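Alanine racemase 1 (Caldanaerobacter subterraneus subsp. tengcongensis MB4, PDB 4Y2W) belongs to the alanine racemase family, whose members pair an N-terminal TIM-type barrel with a C-terminal domain rich in beta strands. Local coordinates at residues A[113-118]-A[126-131]; A[146-151]-A[195-200]; A[26-31]-A[240-245]. The protein carries 1 engineered substitution. One frame throughout, in Å; residues are numbered along the deposited sequence.

Contact 1: A[113-118]-A[126-131]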
ATOM      1  N   LYS A 113      23.724 -22.489  13.526  1.00 54.01           N
ATOM      2  CA  LYS A 113      24.259 -22.588  14.890  1.00 56.76           C
ATOM      3  C   LYS A 113      23.539 -21.643  15.847  1.00 56.34           C
ATOM      4  O   LYS A 113      23.143 -22.046  16.941  1.00 55.74           O
ATOM      5  CB  LYS A 113      25.760 -22.272  14.914  1.00 59.52           C
ATOM      6  CG  LYS A 113      26.656 -23.343  14.309  1.00 62.03           C
ATOM      7  CD  LYS A 113      28.123 -22.947  14.421  1.00 64.92           C
ATOM      8  CE  LYS A 113      29.038 -23.893  13.654  1.00 66.84           C
ATOM      9  NZ  LYS A 113      28.945 -25.301  14.136  1.00 67.66           N
ATOM     10  N   GLU A 114      23.387 -20.388  15.428  1.00 57.12           N
ATOM     11  CA  GLU A 114      22.685 -19.371  16.221  1.00 56.87           C
ATOM     12  C   GLU A 114      21.232 -19.760  16.479  1.00 54.98           C
ATOM     13  O   GLU A 114      20.695 -19.492  17.556  1.00 55.55           O
ATOM     14  CB  GLU A 114      22.740 -18.005  15.523  1.00 58.30           C
ATOM     15  CG  GLU A 114      24.119 -17.357  15.522  1.00 59.37           C
ATOM     16  CD  GLU A 114      24.213 -16.156  14.592  1.00 60.90           C
ATOM     17  OE1 GLU A 114      25.344 -15.794  14.200  1.00 61.36           O
ATOM     18  OE2 GLU A 114      23.164 -15.571  14.246  1.00 61.87           O
ATOM     19  N   LEU A 115      20.597 -20.387  15.494  1.00 53.38           N
ATOM     20  CA  LEU A 115      19.241 -20.896  15.674  1.00 53.39           C
ATOM     21  C   LEU A 115      19.231 -22.069  16.652  1.00 54.24           C
ATOM     22  O   LEU A 115      18.396 -22.112  17.556  1.00 54.27           O
ATOM     23  CB  LEU A 115      18.624 -21.310  14.332  1.00 52.53           C
ATOM     24  CG  LEU A 115      17.190 -21.865  14.363  1.00 52.10           C
ATOM     25  CD1 LEU A 115      16.234 -20.949  15.119  1.00 51.55           C
ATOM     26  CD2 LEU A 115      16.686 -22.105  12.948  1.00 51.58           C
ATOM     27  N   GLU A 116      20.160 -23.010  16.469  1.00 55.82           N
ATOM     28  CA  GLU A 116      20.268 -24.187  17.342  1.00 55.88           C
ATOM     29  C   GLU A 116      20.426 -23.761  18.798  1.00 54.94           C
ATOM     30  O   GLU A 116      19.753 -24.293  19.679  1.00 54.08           O
ATOM     31  CB  GLU A 116      21.452 -25.078  16.935  1.00 57.16           C
ATOM     32  CG  GLU A 116      21.414 -26.477  17.550  1.00 58.27           C
ATOM     33  CD  GLU A 116      22.755 -27.200  17.553  1.00 58.22           C
ATOM     34  OE1 GLU A 116      23.805 -26.562  17.329  1.00 58.11           O
ATOM     35  OE2 GLU A 116      22.759 -28.426  17.794  1.00 59.32           O
ATOM     36  N   LYS A 117      21.308 -22.792  19.030  1.00 54.48           N
ATOM     37  CA  LYS A 117      21.556 -22.240  20.362  1.00 55.85           C
ATOM     38  C   LYS A 117      20.256 -21.839  21.068  1.00 56.49           C
ATOM     39  O   LYS A 117      20.035 -22.196  22.228  1.00 57.26           O
ATOM     40  CB  LYS A 117      22.497 -21.036  20.252  1.00 56.91           C
ATOM     41  CG  LYS A 117      23.017 -20.489  21.573  1.00 58.75           C
ATOM     42  CD  LYS A 117      24.088 -19.430  21.333  1.00 60.54           C
ATOM     43  CE  LYS A 117      24.260 -18.492  22.521  1.00 62.36           C
ATOM     44  NZ  LYS A 117      24.907 -19.151  23.690  1.00 63.38           N
ATOM     45  N   GLU A 118      19.397 -21.113  20.355  1.00 55.48           N
ATOM     46  CA  GLU A 118      18.102 -20.683  20.891  1.00 53.79           C
ATOM     47  C   GLU A 118      17.132 -21.863  21.056  1.00 54.58           C
ATOM     48  O   GLU A 118      16.324 -21.877  21.986  1.00 54.01           O
ATOM     49  CB  GLU A 118      17.491 -19.613  19.977  1.00 52.54           C
ATOM     50  CG  GLU A 118      16.257 -18.913  20.531  1.00 51.11           C
ATOM     51  CD  GLU A 118      16.546 -18.061  21.752  1.00 49.77           C
ATOM     52  OE1 GLU A 118      17.613 -17.411  21.797  1.00 48.17           O
ATOM     53  OE2 GLU A 118      15.693 -18.032  22.663  1.00 48.57           O
ATOM     54  N   ALA A 126      13.957 -26.592  16.444  1.00 56.46           N
ATOM     55  CA  ALA A 126      13.601 -25.626  15.399  1.00 55.39           C
ATOM     56  C   ALA A 126      13.609 -26.263  14.012  1.00 54.01           C
ATOM     57  O   ALA A 126      14.670 -26.598  13.479  1.00 53.43           O
ATOM     58  CB  ALA A 126      14.550 -24.434  15.432  1.00 54.95           C
ATOM     59  N   LYS A 127      12.421 -26.422  13.435  1.00 52.31           N
ATOM     60  CA  LYS A 127      12.283 -26.941  12.077  1.00 51.85           C
ATOM     61  C   LYS A 127      12.928 -25.974  11.086  1.00 50.83           C
ATOM     62  O   LYS A 127      12.779 -24.765  11.225  1.00 51.35           O
ATOM     63  CB  LYS A 127      10.804 -27.146  11.737  1.00 51.99           C
ATOM     64  CG  LYS A 127      10.160 -28.298  12.494  1.00 52.85           C
ATOM     65  CD  LYS A 127       8.661 -28.404  12.242  1.00 54.08           C
ATOM     66  CE  LYS A 127       7.858 -27.561  13.222  1.00 55.66           C
ATOM     67  NZ  LYS A 127       6.388 -27.788  13.116  1.00 56.27           N
ATOM     68  N   VAL A 128      13.666 -26.502  10.110  1.00 50.28           N
ATOM     69  CA  VAL A 128      14.303 -25.666   9.086  1.00 49.04           C
ATOM     70  C   VAL A 128      14.238 -26.296   7.702  1.00 49.10           C
ATOM     71  O   VAL A 128      14.284 -27.518   7.560  1.00 49.40           O
ATOM     72  CB  VAL A 128      15.787 -25.357   9.399  1.00 48.71           C
ATOM     73  CG1 VAL A 128      15.907 -24.467  10.626  1.00 48.61           C
ATOM     74  CG2 VAL A 128      16.591 -26.635   9.579  1.00 49.14           C
ATOM     75  N   HIS A 129      14.129 -25.436   6.692  1.00 48.85           N
ATOM     76  CA  HIS A 129      14.159 -25.832   5.288  1.00 47.94           C
ATOM     77  C   HIS A 129      15.373 -25.185   4.638  1.00 47.86           C
ATOM     78  O   HIS A 129      15.596 -23.987   4.805  1.00 49.50           O
ATOM     79  CB  HIS A 129      12.886 -25.366   4.581  1.00 46.83           C
ATOM     80  CG  HIS A 129      11.688 -26.217   4.864  1.00 46.26           C
ATOM     81  ND1 HIS A 129      10.620 -26.300   3.999  1.00 45.65           N
ATOM     82  CD2 HIS A 129      11.393 -27.035   5.903  1.00 46.13           C
ATOM     83  CE1 HIS A 129       9.714 -27.122   4.496  1.00 45.53           C
ATOM     84  NE2 HIS A 129      10.159 -27.584   5.650  1.00 45.57           N
ATOM     85  N   ILE A 130      16.118 -25.943   3.871  1.00 47.12           N
ATOM     86  CA  ILE A 130      17.320 -25.426   3.263  1.00 47.03           C
ATOM     87  C   ILE A 130      17.059 -24.868   1.871  1.00 46.42           C
ATOM     88  O   ILE A 130      16.471 -25.524   1.055  1.00 46.71           O
ATOM     89  CB  ILE A 130      18.401 -26.517   3.249  1.00 46.67           C
ATOM     90  CG1 ILE A 130      18.677 -27.007   4.656  1.00 46.40           C
ATOM     91  CG2 ILE A 130      19.683 -26.005   2.668  1.00 46.81           C
ATOM     92  CD1 ILE A 130      18.995 -25.924   5.651  1.00 46.48           C
ATOM     93  N   LYS A 131      17.491 -23.646   1.601  1.00 46.89           N
ATOM     94  CA  LYS A 131      17.265 -23.057   0.289  1.00 46.94           C
ATOM     95  C   LYS A 131      18.458 -23.206  -0.589  1.00 46.75           C
ATOM     96  O   LYS A 131      19.563 -22.926  -0.202  1.00 45.31           O
ATOM     97  CB  LYS A 131      16.823 -21.586   0.348  1.00 20.00           C
ATOM     98  CG  LYS A 131      16.936 -20.797  -0.955  1.00 20.00           C
ATOM     99  CD  LYS A 131      15.659 -20.649  -1.774  1.00 20.00           C
ATOM    100  CE  LYS A 131      15.846 -19.755  -3.006  1.00 20.00           C
ATOM    101  NZ  LYS A 131      15.036 -18.506  -3.169  1.00 20.00           N
TER
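L115 lays its branched end over the methyl of A126 and reaches on to V128, so one leucine spans two residues that face the same way on strand 126-131. Its CG sits 3.8 Å from A126 CB, and its CD1 lies 3.9 Å from the same A126 CB, so the alanine methyl is met by the branch point as well as by a methyl arm. The other arm goes further: L115 CD2 comes to 3.4 Å from V128 CG1. L115 and V128 run past each other in opposite directions, meeting through one methyl of each. With L115 CG turned opposite its own backbone nitrogen (chi1 -180°), the fork is carried off the helix toward the strand. V128 answers with CG1, the methyl placed beside its backbone nitrogen (chi1 -67°). This is the returning half of a beta-alpha-beta unit: strand 103-106, helix 109-121 and strand 126-131 follow one another in the closed eight-stranded parallel barrel of TIM type, and the helix lies back against the strand that comes after it. The strand alternates accordingly: A126 and V128 direct CB toward the helix, while K127 directs its own away and makes a salt bridge with D101. All three touching residues are buried and the contact is purely apolar. I97 and V98 of the neighbouring helix 94-99 also pack on L115, and V106 of the preceding strand packs beside V128, extending the apolar layer between the helices and the barrel. Further along the strand, H129 NE2 is hydrogen-bonded to E163, and K131 NZ lies near R138, a residue of one of the pockets holding alanine.

Contact 2: A[146-151]-A[195-200]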
ATOM      1  N   LEU A 146      30.231 -26.648  -0.901  1.00 66.33           N
ATOM      2  CA  LEU A 146      30.061 -26.074   0.431  1.00 65.16           C
ATOM      3  C   LEU A 146      28.714 -26.456   1.039  1.00 63.24           C
ATOM      4  O   LEU A 146      28.616 -26.715   2.239  1.00 61.57           O
ATOM      5  CB  LEU A 146      30.164 -24.548   0.357  1.00 66.69           C
ATOM      6  CG  LEU A 146      29.841 -23.755   1.627  1.00 67.70           C
ATOM      7  CD1 LEU A 146      30.781 -24.153   2.756  1.00 68.31           C
ATOM      8  CD2 LEU A 146      29.915 -22.259   1.357  1.00 67.36           C
ATOM      9  N   ALA A 147      27.677 -26.467   0.206  1.00 61.48           N
ATOM     10  CA  ALA A 147      26.324 -26.777   0.655  1.00 60.77           C
ATOM     11  C   ALA A 147      26.249 -28.157   1.296  1.00 60.79           C
ATOM     12  O   ALA A 147      25.707 -28.302   2.389  1.00 60.52           O
ATOM     13  CB  ALA A 147      25.344 -26.678  -0.505  1.00 60.89           C
ATOM     14  N   GLN A 148      26.800 -29.162   0.621  1.00 61.40           N
ATOM     15  CA  GLN A 148      26.794 -30.535   1.139  1.00 60.99           C
ATOM     16  C   GLN A 148      27.430 -30.622   2.518  1.00 58.83           C
ATOM     17  O   GLN A 148      26.883 -31.261   3.415  1.00 59.03           O
ATOM     18  CB  GLN A 148      27.530 -31.487   0.195  1.00 62.28           C
ATOM     19  CG  GLN A 148      26.790 -31.777  -1.099  1.00 63.84           C
ATOM     20  CD  GLN A 148      27.486 -32.822  -1.952  1.00 63.81           C
ATOM     21  OE1 GLN A 148      27.691 -32.625  -3.152  1.00 63.90           O
ATOM     22  NE2 GLN A 148      27.849 -33.944  -1.336  1.00 62.84           N
ATOM     23  N   LYS A 149      28.582 -29.980   2.680  1.00 56.68           N
ATOM     24  CA  LYS A 149      29.307 -30.009   3.948  1.00 56.66           C
ATOM     25  C   LYS A 149      28.460 -29.438   5.088  1.00 55.44           C
ATOM     26  O   LYS A 149      28.252 -30.102   6.110  1.00 55.75           O
ATOM     27  CB  LYS A 149      30.625 -29.235   3.833  1.00 57.34           C
ATOM     28  CG  LYS A 149      31.548 -29.408   5.028  1.00 58.27           C
ATOM     29  CD  LYS A 149      32.704 -28.422   5.001  1.00 59.36           C
ATOM     30  CE  LYS A 149      33.558 -28.561   6.253  1.00 60.09           C
ATOM     31  NZ  LYS A 149      34.744 -27.662   6.235  1.00 60.59           N
ATOM     32  N   GLU A 150      27.963 -28.218   4.895  1.00 53.56           N
ATOM     33  CA  GLU A 150      27.206 -27.513   5.931  1.00 52.29           C
ATOM     34  C   GLU A 150      25.854 -28.164   6.212  1.00 51.82           C
ATOM     35  O   GLU A 150      25.426 -28.233   7.361  1.00 52.04           O
ATOM     36  CB  GLU A 150      27.015 -26.044   5.554  1.00 51.62           C
ATOM     37  CG  GLU A 150      28.323 -25.271   5.460  1.00 51.36           C
ATOM     38  CD  GLU A 150      28.126 -23.773   5.332  1.00 50.49           C
ATOM     39  OE1 GLU A 150      27.003 -23.338   5.018  1.00 48.61           O
ATOM     40  OE2 GLU A 150      29.102 -23.027   5.551  1.00 51.20           O
ATOM     41  N   ILE A 151      25.193 -28.645   5.164  1.00 51.87           N
ATOM     42  CA  ILE A 151      23.916 -29.340   5.313  1.00 52.25           C
ATOM     43  C   ILE A 151      24.083 -30.636   6.105  1.00 54.11           C
ATOM     44  O   ILE A 151      23.209 -30.997   6.894  1.00 55.30           O
ATOM     45  CB  ILE A 151      23.265 -29.619   3.938  1.00 51.91           C
ATOM     46  CG1 ILE A 151      22.776 -28.306   3.320  1.00 51.69           C
ATOM     47  CG2 ILE A 151      22.092 -30.583   4.066  1.00 52.19           C
ATOM     48  CD1 ILE A 151      22.471 -28.388   1.842  1.00 51.97           C
ATOM     49  N   GLU A 195      21.760 -37.913  -0.402  1.00 63.72           N
ATOM     50  CA  GLU A 195      21.174 -39.227  -0.136  1.00 63.63           C
ATOM     51  C   GLU A 195      22.233 -40.333  -0.136  1.00 63.30           C
ATOM     52  O   GLU A 195      22.057 -41.358   0.520  1.00 62.19           O
ATOM     53  CB  GLU A 195      20.058 -39.553  -1.135  1.00 63.91           C
ATOM     54  CG  GLU A 195      18.782 -38.741  -0.923  1.00 64.42           C
ATOM     55  CD  GLU A 195      17.545 -39.375  -1.548  1.00 65.46           C
ATOM     56  OE1 GLU A 195      17.455 -40.621  -1.597  1.00 65.80           O
ATOM     57  OE2 GLU A 195      16.645 -38.623  -1.978  1.00 65.74           O
ATOM     58  N   LYS A 196      23.328 -40.117  -0.869  1.00 64.32           N
ATOM     59  CA  LYS A 196      24.481 -41.026  -0.848  1.00 64.69           C
ATOM     60  C   LYS A 196      25.249 -40.948   0.473  1.00 62.99           C
ATOM     61  O   LYS A 196      25.968 -41.883   0.827  1.00 63.06           O
ATOM     62  CB  LYS A 196      25.428 -40.742  -2.022  1.00 66.76           C
ATOM     63  CG  LYS A 196      24.939 -41.302  -3.348  1.00 68.05           C
ATOM     64  CD  LYS A 196      25.658 -40.676  -4.535  1.00 70.02           C
ATOM     65  CE  LYS A 196      25.039 -41.133  -5.848  1.00 70.94           C
ATOM     66  NZ  LYS A 196      25.525 -40.349  -7.015  1.00 70.93           N
ATOM     67  N   LYS A 197      25.099 -39.834   1.189  1.00 61.54           N
ATOM     68  CA  LYS A 197      25.624 -39.695   2.548  1.00 61.04           C
ATOM     69  C   LYS A 197      24.555 -40.010   3.606  1.00 59.71           C
ATOM     70  O   LYS A 197      24.637 -39.530   4.733  1.00 59.96           O
ATOM     71  CB  LYS A 197      26.182 -38.284   2.757  1.00 62.01           C
ATOM     72  CG  LYS A 197      27.249 -37.878   1.747  1.00 63.48           C
ATOM     73  CD  LYS A 197      28.598 -38.522   2.045  1.00 64.43           C
ATOM     74  CE  LYS A 197      29.473 -38.608   0.800  1.00 65.34           C
ATOM     75  NZ  LYS A 197      29.579 -37.317   0.060  1.00 65.14           N
ATOM     76  N   ARG A 198      23.562 -40.819   3.232  1.00 60.22           N
ATOM     77  CA  ARG A 198      22.544 -41.339   4.155  1.00 62.03           C
ATOM     78  C   ARG A 198      21.685 -40.246   4.794  1.00 63.54           C
ATOM     79  O   ARG A 198      21.391 -40.293   5.991  1.00 63.06           O
ATOM     80  CB  ARG A 198      23.194 -42.219   5.237  1.00 62.35           C
ATOM     81  CG  ARG A 198      24.200 -43.240   4.714  1.00 62.29           C
ATOM     82  CD  ARG A 198      23.596 -44.197   3.693  1.00 61.51           C
ATOM     83  NE  ARG A 198      22.554 -45.043   4.272  1.00 60.81           N
ATOM     84  CZ  ARG A 198      22.772 -46.142   4.995  1.00 59.83           C
ATOM     85  NH1 ARG A 198      24.010 -46.558   5.257  1.00 59.16           N
ATOM     86  NH2 ARG A 198      21.739 -46.833   5.466  1.00 58.60           N
ATOM     87  N   LEU A 199      21.270 -39.277   3.979  1.00 64.93           N
ATOM     88  CA  LEU A 199      20.465 -38.148   4.442  1.00 64.13           C
ATOM     89  C   LEU A 199      19.228 -37.959   3.564  1.00 64.14           C
ATOM     90  O   LEU A 199      19.311 -37.393   2.472  1.00 62.96           O
ATOM     91  CB  LEU A 199      21.310 -36.874   4.445  1.00 64.02           C
ATOM     92  CG  LEU A 199      20.633 -35.600   4.948  1.00 63.97           C
ATOM     93  CD1 LEU A 199      20.165 -35.767   6.386  1.00 64.49           C
ATOM     94  CD2 LEU A 199      21.590 -34.427   4.818  1.00 63.62           C
ATOM     95  N   LYS A 200      18.085 -38.440   4.050  1.00 65.04           N
ATOM     96  CA  LYS A 200      16.815 -38.303   3.346  1.00 65.40           C
ATOM     97  C   LYS A 200      16.018 -37.158   3.955  1.00 64.16           C
ATOM     98  O   LYS A 200      15.467 -37.293   5.050  1.00 64.52           O
ATOM     99  CB  LYS A 200      16.004 -39.602   3.434  1.00 66.95           C
ATOM    100  CG  LYS A 200      16.763 -40.860   3.037  1.00 69.31           C
ATOM    101  CD  LYS A 200      17.413 -40.734   1.664  1.00 70.64           C
ATOM    102  CE  LYS A 200      17.996 -42.057   1.183  1.00 70.13           C
ATOM    103  NZ  LYS A 200      16.950 -42.996   0.691  1.00 69.66           N
TER
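Q148 and K197 are the nearest backbone neighbours at one end of this contact, CA to CA 9.3 Å, and I151 and L199 at the other, CA to CA 9.5 Å, so helix 144-155 and the chain leaving helix 177-195 face each other at side-chain distance. That second helix is finished by a Schellman motif with R198, at positive phi (62°), as its C-prime residue, and the type I turn from E195 to R198 sets K197, and L199 just after it, toward the first helix. I151 presents CG2, the methyl lying opposite its backbone nitrogen, to L199 CD2 at 3.9 Å, the two side chains crossing at about a right angle. L152 and A155 of the same helix also touch L199, and L194 covers I151 from the other helix. Nearer the solvent, Q148 reaches out extended beyond CG, while K197 is bent at chi2 (-77°) and again at chi4; Q148 NE2 and K197 NZ end 4.0 Å apart. Behind them K200 NZ forms a salt bridge with E195 OE1 at 3.3 Å, joining the two ends of the segment 195-200. As modelled, an amide NH2 and an amine, normally both donors, meet at Q148 and K197, probably in no more than loose polar proximity, though the amide's orientation is uncertain at this resolution; the packing of I151 on L199 is the more evident source of cohesion.

Contact 3: A[26-31]-A[240-245]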
ATOM      1  N   LYS A  26      -5.175 -29.382  -6.016  1.00 61.96           N
ATOM      2  CA  LYS A  26      -5.123 -30.787  -5.601  1.00 62.02           C
ATOM      3  C   LYS A  26      -5.416 -31.762  -6.749  1.00 62.46           C
ATOM      4  O   LYS A  26      -4.872 -32.866  -6.783  1.00 62.57           O
ATOM      5  CB  LYS A  26      -6.082 -31.044  -4.434  1.00 61.19           C
ATOM      6  CG  LYS A  26      -5.614 -30.441  -3.118  1.00 61.29           C
ATOM      7  CD  LYS A  26      -6.484 -30.863  -1.939  1.00 61.57           C
ATOM      8  CE  LYS A  26      -6.128 -32.250  -1.424  1.00 60.94           C
ATOM      9  NZ  LYS A  26      -4.745 -32.324  -0.872  1.00 60.95           N
ATOM     10  N   LYS A  27      -6.271 -31.353  -7.683  1.00 63.16           N
ATOM     11  CA  LYS A  27      -6.586 -32.173  -8.854  1.00 64.93           C
ATOM     12  C   LYS A  27      -5.380 -32.333  -9.780  1.00 67.01           C
ATOM     13  O   LYS A  27      -5.187 -33.397 -10.362  1.00 68.06           O
ATOM     14  CB  LYS A  27      -7.758 -31.569  -9.635  1.00 64.90           C
ATOM     15  CG  LYS A  27      -9.079 -31.572  -8.880  1.00 64.53           C
ATOM     16  CD  LYS A  27     -10.147 -30.789  -9.629  1.00 65.53           C
ATOM     17  CE  LYS A  27     -11.498 -30.875  -8.933  1.00 65.25           C
ATOM     18  NZ  LYS A  27     -12.563 -30.142  -9.671  1.00 64.68           N
ATOM     19  N   ILE A  28      -4.575 -31.277  -9.901  1.00 70.01           N
ATOM     20  CA  ILE A  28      -3.400 -31.271 -10.783  1.00 72.37           C
ATOM     21  C   ILE A  28      -2.263 -32.133 -10.232  1.00 72.99           C
ATOM     22  O   ILE A  28      -1.614 -32.862 -10.985  1.00 74.80           O
ATOM     23  CB  ILE A  28      -2.863 -29.831 -11.011  1.00 73.81           C
ATOM     24  CG1 ILE A  28      -3.946 -28.930 -11.625  1.00 74.73           C
ATOM     25  CG2 ILE A  28      -1.616 -29.841 -11.892  1.00 73.82           C
ATOM     26  CD1 ILE A  28      -4.598 -29.490 -12.871  1.00 75.26           C
ATOM     27  N   VAL A  29      -2.017 -32.034  -8.927  1.00 73.41           N
ATOM     28  CA  VAL A  29      -0.945 -32.796  -8.277  1.00 73.92           C
ATOM     29  C   VAL A  29      -1.440 -34.160  -7.808  1.00 74.42           C
ATOM     30  O   VAL A  29      -2.644 -34.419  -7.776  1.00 74.38           O
ATOM     31  CB  VAL A  29      -0.333 -32.037  -7.072  1.00 73.20           C
ATOM     32  CG1 VAL A  29       0.074 -30.626  -7.479  1.00 72.83           C
ATOM     33  CG2 VAL A  29      -1.291 -32.000  -5.884  1.00 73.20           C
ATOM     34  N   GLY A  30      -0.501 -35.025  -7.436  1.00 76.15           N
ATOM     35  CA  GLY A  30      -0.829 -36.356  -6.932  1.00 77.48           C
ATOM     36  C   GLY A  30      -1.564 -36.304  -5.605  1.00 78.33           C
ATOM     37  O   GLY A  30      -1.718 -35.237  -5.008  1.00 78.00           O
ATOM     38  N   LYS A  31      -2.019 -37.463  -5.140  1.00 78.99           N
ATOM     39  CA  LYS A  31      -2.755 -37.545  -3.881  1.00 79.90           C
ATOM     40  C   LYS A  31      -1.805 -37.508  -2.678  1.00 79.32           C
ATOM     41  O   LYS A  31      -2.213 -37.148  -1.571  1.00 78.42           O
ATOM     42  CB  LYS A  31      -3.624 -38.806  -3.850  1.00 81.35           C
ATOM     43  CG  LYS A  31      -4.839 -38.693  -2.941  1.00 83.53           C
ATOM     44  CD  LYS A  31      -5.939 -39.665  -3.342  1.00 85.39           C
ATOM     45  CE  LYS A  31      -7.225 -39.396  -2.578  1.00 86.30           C
ATOM     46  NZ  LYS A  31      -7.076 -39.642  -1.116  1.00 87.04           N
ATOM     47  N   ARG A 240      -3.183 -23.153 -18.106  1.00 73.69           N
ATOM     48  CA  ARG A 240      -4.501 -22.728 -17.599  1.00 72.55           C
ATOM     49  C   ARG A 240      -5.550 -23.839 -17.664  1.00 72.21           C
ATOM     50  O   ARG A 240      -6.714 -23.587 -17.985  1.00 70.62           O
ATOM     51  CB  ARG A 240      -5.014 -21.476 -18.343  1.00 71.51           C
ATOM     52  CG  ARG A 240      -4.034 -20.308 -18.367  1.00 71.48           C
ATOM     53  CD  ARG A 240      -4.588 -19.091 -19.102  1.00 69.87           C
ATOM     54  NE  ARG A 240      -3.684 -17.940 -18.982  1.00 67.76           N
ATOM     55  CZ  ARG A 240      -4.027 -16.713 -18.580  1.00 66.86           C
ATOM     56  NH1 ARG A 240      -5.284 -16.406 -18.263  1.00 65.50           N
ATOM     57  NH2 ARG A 240      -3.095 -15.766 -18.509  1.00 66.46           N
ATOM     58  N   LYS A 241      -5.137 -25.064 -17.338  1.00 73.57           N
ATOM     59  CA  LYS A 241      -6.036 -26.222 -17.385  1.00 74.55           C
ATOM     60  C   LYS A 241      -6.998 -26.255 -16.185  1.00 72.70           C
ATOM     61  O   LYS A 241      -7.987 -26.995 -16.195  1.00 70.76           O
ATOM     62  CB  LYS A 241      -5.233 -27.530 -17.485  1.00 76.31           C
ATOM     63  CG  LYS A 241      -4.740 -28.101 -16.161  1.00 78.87           C
ATOM     64  CD  LYS A 241      -3.795 -29.281 -16.365  1.00 81.29           C
ATOM     65  CE  LYS A 241      -2.329 -28.890 -16.212  1.00 81.78           C
ATOM     66  NZ  LYS A 241      -1.895 -27.858 -17.196  1.00 82.25           N
ATOM     67  N   VAL A 242      -6.693 -25.462 -15.158  1.00 69.69           N
ATOM     68  CA  VAL A 242      -7.546 -25.337 -13.973  1.00 66.89           C
ATOM     69  C   VAL A 242      -8.678 -24.331 -14.194  1.00 63.66           C
ATOM     70  O   VAL A 242      -8.556 -23.425 -15.016  1.00 60.96           O
ATOM     71  CB  VAL A 242      -6.727 -24.934 -12.722  1.00 66.28           C
ATOM     72  CG1 VAL A 242      -5.635 -25.959 -12.452  1.00 66.50           C
ATOM     73  CG2 VAL A 242      -6.127 -23.539 -12.865  1.00 65.56           C
ATOM     74  N   GLU A 243      -9.769 -24.504 -13.450  1.00 63.21           N
ATOM     75  CA  GLU A 243     -10.924 -23.606 -13.514  1.00 63.94           C
ATOM     76  C   GLU A 243     -10.956 -22.694 -12.285  1.00 61.83           C
ATOM     77  O   GLU A 243     -11.424 -23.095 -11.218  1.00 60.92           O
ATOM     78  CB  GLU A 243     -12.222 -24.412 -13.582  1.00 65.97           C
ATOM     79  CG  GLU A 243     -13.469 -23.562 -13.808  1.00 68.86           C
ATOM     80  CD  GLU A 243     -14.597 -23.870 -12.834  1.00 71.39           C
ATOM     81  OE1 GLU A 243     -15.300 -22.919 -12.427  1.00 71.34           O
ATOM     82  OE2 GLU A 243     -14.782 -25.053 -12.471  1.00 73.90           O
ATOM     83  N   LEU A 244     -10.473 -21.465 -12.445  1.00 59.55           N
ATOM     84  CA  LEU A 244     -10.391 -20.524 -11.330  1.00 58.66           C
ATOM     85  C   LEU A 244     -11.662 -19.693 -11.186  1.00 56.62           C
ATOM     86  O   LEU A 244     -12.316 -19.363 -12.179  1.00 54.91           O
ATOM     87  CB  LEU A 244      -9.178 -19.601 -11.493  1.00 58.75           C
ATOM     88  CG  LEU A 244      -7.814 -20.298 -11.518  1.00 59.59           C
ATOM     89  CD1 LEU A 244      -6.702 -19.314 -11.860  1.00 59.69           C
ATOM     90  CD2 LEU A 244      -7.521 -20.997 -10.198  1.00 58.94           C
ATOM     91  N   ARG A 245     -12.003 -19.370  -9.936  1.00 54.40           N
ATOM     92  CA  ARG A 245     -13.111 -18.468  -9.628  1.00 53.33           C
ATOM     93  C   ARG A 245     -12.577 -17.146  -9.081  1.00 50.40           C
ATOM     94  O   ARG A 245     -11.468 -17.078  -8.553  1.00 49.57           O
ATOM     95  CB  ARG A 245     -14.080 -19.109  -8.628  1.00 54.22           C
ATOM     96  CG  ARG A 245     -14.656 -20.433  -9.107  1.00 55.67           C
ATOM     97  CD  ARG A 245     -16.058 -20.716  -8.584  1.00 56.76           C
ATOM     98  NE  ARG A 245     -16.132 -20.828  -7.124  1.00 57.80           N
ATOM     99  CZ  ARG A 245     -16.514 -19.858  -6.286  1.00 57.19           C
ATOM    100  NH1 ARG A 245     -16.866 -18.651  -6.727  1.00 56.17           N
ATOM    101  NH2 ARG A 245     -16.545 -20.102  -4.979  1.00 56.85           N
TER
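I28, the last residue of helix 15-28, pushes its side chain against K241 and V242 of the connection that leaves the TIM-type barrel. That helix leads into strand 34-38, the first of the barrel, whereas segment 240-245 runs from the eighth strand, 222-224, to strand 248-260 of the mixed sheet, so the contact sets the start of the barrel domain beside its exit. In sequence order the first residue to turn to the connection is K27: it directs CB that way, but its NZ keeps a long, weak ion pair with E24, and K27 NZ stays 6.2 Å from E243 OE2. The same E24, one turn before I28, accepts a hydrogen bond from the backbone N of E243 through OE1. Next is I28, which does all the touching. Its CG1 lies 3.5 Å from V242 CG1, the two side chains crossing at about a right angle, and both carbons stand beside their own backbone nitrogens, as chi1 of -59° in I28 and -58° in V242 requires. The tip of the isoleucine, I28 CD1, is 3.7 Å from the same V242 CG1 and then meets the methylene run of K241. After I28 the chain leaves helical geometry at V29, whose side chain turns to H219, while Y233 covers V242 from a loop. K241 lends only its hydrocarbon part to I28: its NZ is held away by a salt bridge to E239 and a hydrogen bond to L213 O, while K241 CG and CD each lie 3.6 Å from I28 CD1.

How the contacts relate
Contact 1 is the buried one of the three, with every touching residue in the layer between barrel strand and outer helix; contacts 2 and 3 lie nearer the surface, each pairing one buried with one partly exposed apolar side chain, beside an exposed lysine. Contacts 1 and 2 are neighbours in the barrel, since helix 144-155 is the next element in the chain after strand 126-131, and they touch where I130 CG2 packs on I151 CD1 at 3.8 Å. Contact 3 stands apart, its nearest atoms about 16 Å from contact 1 and about 18 Å from contact 2. The first two join successive parts of the barrel; 26-31 with 240-245 brings together its two ends.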